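Local structure of inosine-uridine preferring nucleoside hydrolase family protein (Bacillus anthracis, 2C40) at residues T199-L204 with Y243-D247; G255-L259 with R298-Y302. The protein is a member of the inosine-uridine preferring nucleoside hydrolase family and holds a calcium ion and alpha-D-ribofuranose together in its pocket. All blocks are in the same frame, centred on the assembly; numbering follows the deposited sequence.

Contact 1 of 2, residues T199-L204 with Y243-D247; sequences TNQVPL and YYLWD. With CA (calcium ion), chain C; RIB (alpha-D-ribofuranose), chain D.
T199 swings its hydroxyl to the side opposite its backbone N (chi1 -152°), and this puts CG2 between that N and the carbonyl carbon, driving the methyl into the angle between Y244 and W246. The packing there is tight: CG2 of T199 lies 3.1 Å from NE1 of W246 and 3.3 Å from CB of Y244. T199 opens a type I beta turn that ends at V202, set against the entry to helix 246-255, whose N-cap position L245 holds. The same turn presents O of T199 at the edge of the Y244 ring, near its plane and 3.4 Å from CD2. Farther along that ring, CB of P203 approaches CE2 obliquely at 3.7 Å. T199 OG1 is buried with no partner in the model, whereas W246 NE1 bonds to the carbonyl of L196. At the far end, L204 N donates to O of Y243 nearly in line with the carbonyl (C=O...N 176°), though the 2.5 Å separation is doubtfully short. CG of L204 then packs on CD1 of L245, with Y228 touching both leucines. Beyond W246 the helix delivers D247 to the metal site it shares with D9, D14 and T125. There OD2 of D247 binds the calcium ion at 2.5 Å, and OD1 of D247 lies 2.6 Å from O3 of the ribofuranose, itself a ligand of the metal.

Contact 2 of 2, residues G255-L259 with R298-Y302; sequences GKADL and RFFDY
K256 leaves helical geometry after helix 246-255 and the chain curls through the 3-10 segment 257-259, so that L259 comes nearest helix 296-308, CA to CA 6.3 Å at F299. The K256 side chain starts opposite its backbone N (chi1 -165°) and runs over one face of the Y302 ring, heading the other way from the tyrosine. Its CD stands 4.2 Å from the ring centroid and only 11° off the normal, a CH-pi contact over the centre. Beyond the ring, OH of Y302 lies 3.6 Å from CA of G255. L259 fills the angle between three residues of the helix: CD1 packs against CD1 of Y302 at 3.7 Å and comes to the edge of the F299 ring, while CD2 meets CB of R298 at 3.5 Å. The R298 chain, bent at chi2 and chi3, reaches out from its helix to D258. NH2 lies 3.1 Å from the carbonyl O of D258, but the angle is too poor for a hydrogen bond, and NH1 remains 4.1 Å from OD2 of D258, beyond salt-bridge range. K256, D258 and R298 also touch a crystal neighbour, which may influence their positions. In this nucleoside hydrolase fold, a helix-to-strand connection leading into strand 261-269 is thus packed, through L259 and K256 above all, on the helix that follows strand 286-292, the last strand in the chain.

How the contacts relate
From the N terminus, the chain leaves strand 191-194, passes the turn and loop at 199-204 and runs through helices 206-214 and 219-229 and an unmodelled stretch before 243-247 returns to close contact 1. Helix 246-255 then leads straight into contact 2, which opens at its end and closes only after strands 261-269, 279-281 and 286-292, on helix 296-308. The two closures are in series, neither nested nor crossed, with centres about 13 Å apart. They nevertheless meet on helix 296-308: V202 packs on F299 and F300, and L245 on F300. That helix therefore joins the turn at 199-202 and the start of helix 246-255, which carries the calcium ligand D247, to the latter's far end.

Contact 1 of 2, residues T199-L204 with Y243-D247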
loop_
_atom_site.group_PDB
_atom_site.type_symbol
_atom_site.label_atom_id
_atom_site.label_comp_id
_atom_site.label_asym_id
_atom_site.label_seq_id
_atom_site.Cartn_x
_atom_site.Cartn_y
_atom_site.Cartn_z
ATOM N N THR A 199 14.245 8.539 18.291
ATOM C CA THR A 199 14.289 7.344 17.476
ATOM C C THR A 199 15.557 7.274 16.584
ATOM O O THR A 199 15.679 6.361 15.798
ATOM C CB THR A 199 12.980 7.299 16.670
ATOM O OG1 THR A 199 12.630 5.947 16.378
ATOM C CG2 THR A 199 13.052 8.163 15.436
ATOM N N ASN A 200 16.505 8.203 16.766
ATOM C CA ASN A 200 17.649 8.362 15.886
ATOM C C ASN A 200 18.417 7.056 15.682
ATOM O O ASN A 200 18.881 6.778 14.576
ATOM C CB ASN A 200 18.646 9.361 16.467
ATOM C CG ASN A 200 18.262 10.795 16.251
ATOM O OD1 ASN A 200 17.408 11.108 15.426
ATOM N ND2 ASN A 200 18.930 11.706 16.991
ATOM N N GLN A 201 18.534 6.273 16.759
ATOM C CA GLN A 201 19.334 5.061 16.775
ATOM C C GLN A 201 18.607 3.811 16.267
ATOM O O GLN A 201 19.213 2.749 16.213
ATOM C CB GLN A 201 19.949 4.834 18.193
ATOM C CG GLN A 201 21.174 5.664 18.423
ATOM C CD GLN A 201 21.756 5.554 19.832
ATOM O OE1 GLN A 201 21.631 4.526 20.505
ATOM N NE2 GLN A 201 22.409 6.630 20.284
ATOM N N VAL A 202 17.339 3.939 15.881
ATOM C CA VAL A 202 16.561 2.808 15.392
ATOM C C VAL A 202 15.783 3.120 14.102
ATOM O O VAL A 202 14.559 3.059 14.084
ATOM C CB VAL A 202 15.599 2.222 16.513
ATOM C CG1 VAL A 202 16.403 1.699 17.697
ATOM C CG2 VAL A 202 14.502 3.244 16.977
ATOM N N PRO A 203 16.504 3.480 13.017
ATOM C CA PRO A 203 15.851 3.517 11.660
ATOM C C PRO A 203 15.421 2.133 11.184
ATOM O O PRO A 203 16.201 1.161 11.285
ATOM C CB PRO A 203 16.933 4.084 10.737
ATOM C CG PRO A 203 18.229 3.942 11.476
ATOM C CD PRO A 203 17.921 3.879 12.959
ATOM N N LEU A 204 14.193 2.041 10.664
ATOM C CA LEU A 204 13.791 0.835 9.932
ATOM C C LEU A 204 14.541 0.892 8.635
ATOM O O LEU A 204 14.403 1.840 7.841
ATOM C CB LEU A 204 12.319 0.745 9.618
ATOM C CG LEU A 204 11.620 -0.644 9.582
ATOM C CD1 LEU A 204 10.638 -0.613 8.489
ATOM C CD2 LEU A 204 12.493 -1.850 9.453
ATOM N N TYR A 243 13.272 5.133 7.480
ATOM C CA TYR A 243 11.985 5.329 8.164
ATOM C C TYR A 243 12.107 4.951 9.648
ATOM O O TYR A 243 12.744 3.994 10.014
ATOM C CB TYR A 243 10.945 4.470 7.423
ATOM C CG TYR A 243 9.577 4.314 8.009
ATOM C CD1 TYR A 243 9.356 3.529 9.158
ATOM C CD2 TYR A 243 8.473 4.859 7.360
ATOM C CE1 TYR A 243 8.081 3.354 9.679
ATOM C CE2 TYR A 243 7.178 4.707 7.882
ATOM C CZ TYR A 243 6.983 3.947 9.017
ATOM O OH TYR A 243 5.693 3.776 9.474
ATOM N N TYR A 244 11.443 5.715 10.492
ATOM C CA TYR A 244 11.584 5.565 11.910
ATOM C C TYR A 244 10.233 5.134 12.491
ATOM O O TYR A 244 9.203 5.655 12.128
ATOM C CB TYR A 244 12.075 6.872 12.518
ATOM C CG TYR A 244 13.429 7.335 12.011
ATOM C CD1 TYR A 244 13.529 8.147 10.866
ATOM C CD2 TYR A 244 14.608 6.933 12.642
ATOM C CE1 TYR A 244 14.747 8.553 10.393
ATOM C CE2 TYR A 244 15.835 7.331 12.185
ATOM C CZ TYR A 244 15.904 8.141 11.062
ATOM O OH TYR A 244 17.118 8.566 10.604
ATOM N N LEU A 245 10.287 4.190 13.417
ATOM C CA LEU A 245 9.146 3.497 14.005
ATOM C C LEU A 245 8.775 4.198 15.307
ATOM O O LEU A 245 8.933 3.658 16.388
ATOM C CB LEU A 245 9.539 2.047 14.304
ATOM C CG LEU A 245 10.097 1.297 13.096
ATOM C CD1 LEU A 245 11.059 0.251 13.487
ATOM C CD2 LEU A 245 8.946 0.717 12.374
ATOM N N TRP A 246 8.321 5.430 15.186
ATOM C CA TRP A 246 8.094 6.272 16.347
ATOM C C TRP A 246 7.095 5.729 17.324
ATOM O O TRP A 246 7.359 5.700 18.508
ATOM C CB TRP A 246 7.585 7.617 15.915
ATOM C CG TRP A 246 8.609 8.406 15.307
ATOM C CD1 TRP A 246 9.627 9.024 15.936
ATOM C CD2 TRP A 246 8.732 8.695 13.927
ATOM N NE1 TRP A 246 10.411 9.676 15.019
ATOM C CE2 TRP A 246 9.878 9.500 13.776
ATOM C CE3 TRP A 246 8.013 8.314 12.798
ATOM C CZ2 TRP A 246 10.314 9.981 12.532
ATOM C CZ3 TRP A 246 8.449 8.784 11.555
ATOM C CH2 TRP A 246 9.589 9.610 11.439
ATOM N N ASP A 247 5.958 5.298 16.810
ATOM C CA ASP A 247 4.893 4.760 17.647
ATOM C C ASP A 247 5.243 3.385 18.268
ATOM O O ASP A 247 4.921 3.121 19.427
ATOM C CB ASP A 247 3.610 4.685 16.840
ATOM C CG ASP A 247 3.192 6.047 16.300
ATOM O OD1 ASP A 247 3.720 7.090 16.791
ATOM O OD2 ASP A 247 2.294 6.083 15.437
HETATM CA CA CA C . 0.420 7.640 15.045
HETATM O O5 RIB D . 4.729 12.787 13.766
HETATM C C5 RIB D . 4.871 11.338 13.776
HETATM C C4 RIB D . 3.468 10.728 13.780
HETATM O O4 RIB D . 2.869 11.062 12.510
HETATM C C3 RIB D . 3.323 9.207 13.993
HETATM O O3 RIB D . 2.724 8.978 15.310
HETATM C C2 RIB D . 2.527 8.657 12.728
HETATM O O2 RIB D . 1.350 7.726 12.815
HETATM C C1 RIB D . 2.133 9.942 11.956
HETATM O O HOH W 1 0.129 10.011 14.413
#

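Contact 2 of 2, residues G255-L259 with R298-Y302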
loop_
_atom_site.group_PDB
_atom_site.type_symbol
_atom_site.label_atom_id
_atom_site.label_comp_id
_atom_site.label_asym_id
_atom_site.label_seq_id
_atom_site.Cartn_x
_atom_site.Cartn_y
_atom_site.Cartn_z
ATOM N N GLY A 255 6.402 -1.360 27.373
ATOM C CA GLY A 255 6.676 -2.753 27.688
ATOM C C GLY A 255 8.060 -3.021 28.255
ATOM O O GLY A 255 8.234 -3.962 29.010
ATOM N N LYS A 256 9.043 -2.222 27.863
ATOM C CA LYS A 256 10.438 -2.462 28.223
ATOM C C LYS A 256 11.195 -1.153 28.350
ATOM O O LYS A 256 11.985 -0.799 27.507
ATOM C CB LYS A 256 11.123 -3.362 27.200
ATOM C CG LYS A 256 12.414 -3.923 27.704
ATOM C CD LYS A 256 12.984 -4.962 26.767
ATOM C CE LYS A 256 12.649 -6.372 27.219
ATOM N NZ LYS A 256 13.398 -7.375 26.405
ATOM N N ALA A 257 10.950 -0.448 29.444
ATOM C CA ALA A 257 11.526 0.890 29.686
ATOM C C ALA A 257 13.056 0.907 29.538
ATOM O O ALA A 257 13.637 1.926 29.137
ATOM C CB ALA A 257 11.146 1.358 31.070
ATOM N N ASP A 258 13.669 -0.237 29.849
ATOM C CA ASP A 258 15.113 -0.451 29.827
ATOM C C ASP A 258 15.824 -0.424 28.453
ATOM O O ASP A 258 17.064 -0.529 28.401
ATOM C CB ASP A 258 15.472 -1.789 30.561
ATOM C CG ASP A 258 14.251 -2.797 30.730
ATOM O OD1 ASP A 258 13.111 -2.348 31.096
ATOM O OD2 ASP A 258 14.455 -4.051 30.576
ATOM N N LEU A 259 15.056 -0.312 27.372
ATOM C CA LEU A 259 15.578 -0.166 26.010
ATOM C C LEU A 259 16.228 1.189 25.762
ATOM O O LEU A 259 17.108 1.312 24.921
ATOM C CB LEU A 259 14.446 -0.367 24.986
ATOM C CG LEU A 259 13.886 -1.784 24.921
ATOM C CD1 LEU A 259 12.676 -1.863 24.021
ATOM C CD2 LEU A 259 14.956 -2.745 24.470
ATOM N N ARG A 298 18.632 -4.458 20.930
ATOM C CA ARG A 298 17.574 -4.892 21.841
ATOM C C ARG A 298 16.202 -4.497 21.357
ATOM O O ARG A 298 15.260 -5.266 21.464
ATOM C CB ARG A 298 17.813 -4.337 23.222
ATOM C CG ARG A 298 19.057 -4.947 23.855
ATOM C CD ARG A 298 18.744 -5.452 25.241
ATOM N NE ARG A 298 18.904 -4.408 26.227
ATOM C CZ ARG A 298 18.138 -4.215 27.306
ATOM N NH1 ARG A 298 17.056 -4.950 27.564
ATOM N NH2 ARG A 298 18.468 -3.240 28.136
ATOM N N PHE A 299 16.083 -3.296 20.823
ATOM C CA PHE A 299 14.773 -2.817 20.314
ATOM C C PHE A 299 14.273 -3.744 19.217
ATOM O O PHE A 299 13.183 -4.306 19.294
ATOM C CB PHE A 299 14.878 -1.372 19.809
ATOM C CG PHE A 299 13.640 -0.881 19.161
ATOM C CD1 PHE A 299 13.631 -0.537 17.801
ATOM C CD2 PHE A 299 12.459 -0.815 19.889
ATOM C CE1 PHE A 299 12.486 -0.074 17.207
ATOM C CE2 PHE A 299 11.277 -0.379 19.290
ATOM C CZ PHE A 299 11.276 -0.019 17.958
ATOM N N PHE A 300 15.076 -3.929 18.197
ATOM C CA PHE A 300 14.672 -4.780 17.086
ATOM C C PHE A 300 14.555 -6.242 17.461
ATOM O O PHE A 300 13.681 -6.907 16.948
ATOM C CB PHE A 300 15.603 -4.581 15.877
ATOM C CG PHE A 300 15.394 -3.278 15.205
ATOM C CD1 PHE A 300 16.344 -2.258 15.285
ATOM C CD2 PHE A 300 14.209 -3.036 14.554
ATOM C CE1 PHE A 300 16.120 -1.024 14.664
ATOM C CE2 PHE A 300 13.971 -1.820 13.938
ATOM C CZ PHE A 300 14.917 -0.804 13.991
ATOM N N ASP A 301 15.400 -6.745 18.360
ATOM C CA ASP A 301 15.231 -8.126 18.850
ATOM C C ASP A 301 13.907 -8.282 19.631
ATOM O O ASP A 301 13.216 -9.281 19.550
ATOM C CB ASP A 301 16.396 -8.527 19.740
ATOM C CG ASP A 301 16.283 -9.940 20.220
ATOM O OD1 ASP A 301 16.435 -10.866 19.393
ATOM O OD2 ASP A 301 16.058 -10.136 21.436
ATOM N N TYR A 302 13.562 -7.265 20.381
ATOM C CA TYR A 302 12.368 -7.302 21.214
ATOM C C TYR A 302 11.093 -7.426 20.355
ATOM O O TYR A 302 10.247 -8.289 20.580
ATOM C CB TYR A 302 12.347 -6.038 22.062
ATOM C CG TYR A 302 11.161 -5.854 22.947
ATOM C CD1 TYR A 302 10.470 -4.653 22.953
ATOM C CD2 TYR A 302 10.731 -6.876 23.785
ATOM C CE1 TYR A 302 9.398 -4.461 23.801
ATOM C CE2 TYR A 302 9.658 -6.702 24.630
ATOM C CZ TYR A 302 8.987 -5.493 24.626
ATOM O OH TYR A 302 7.897 -5.313 25.451
#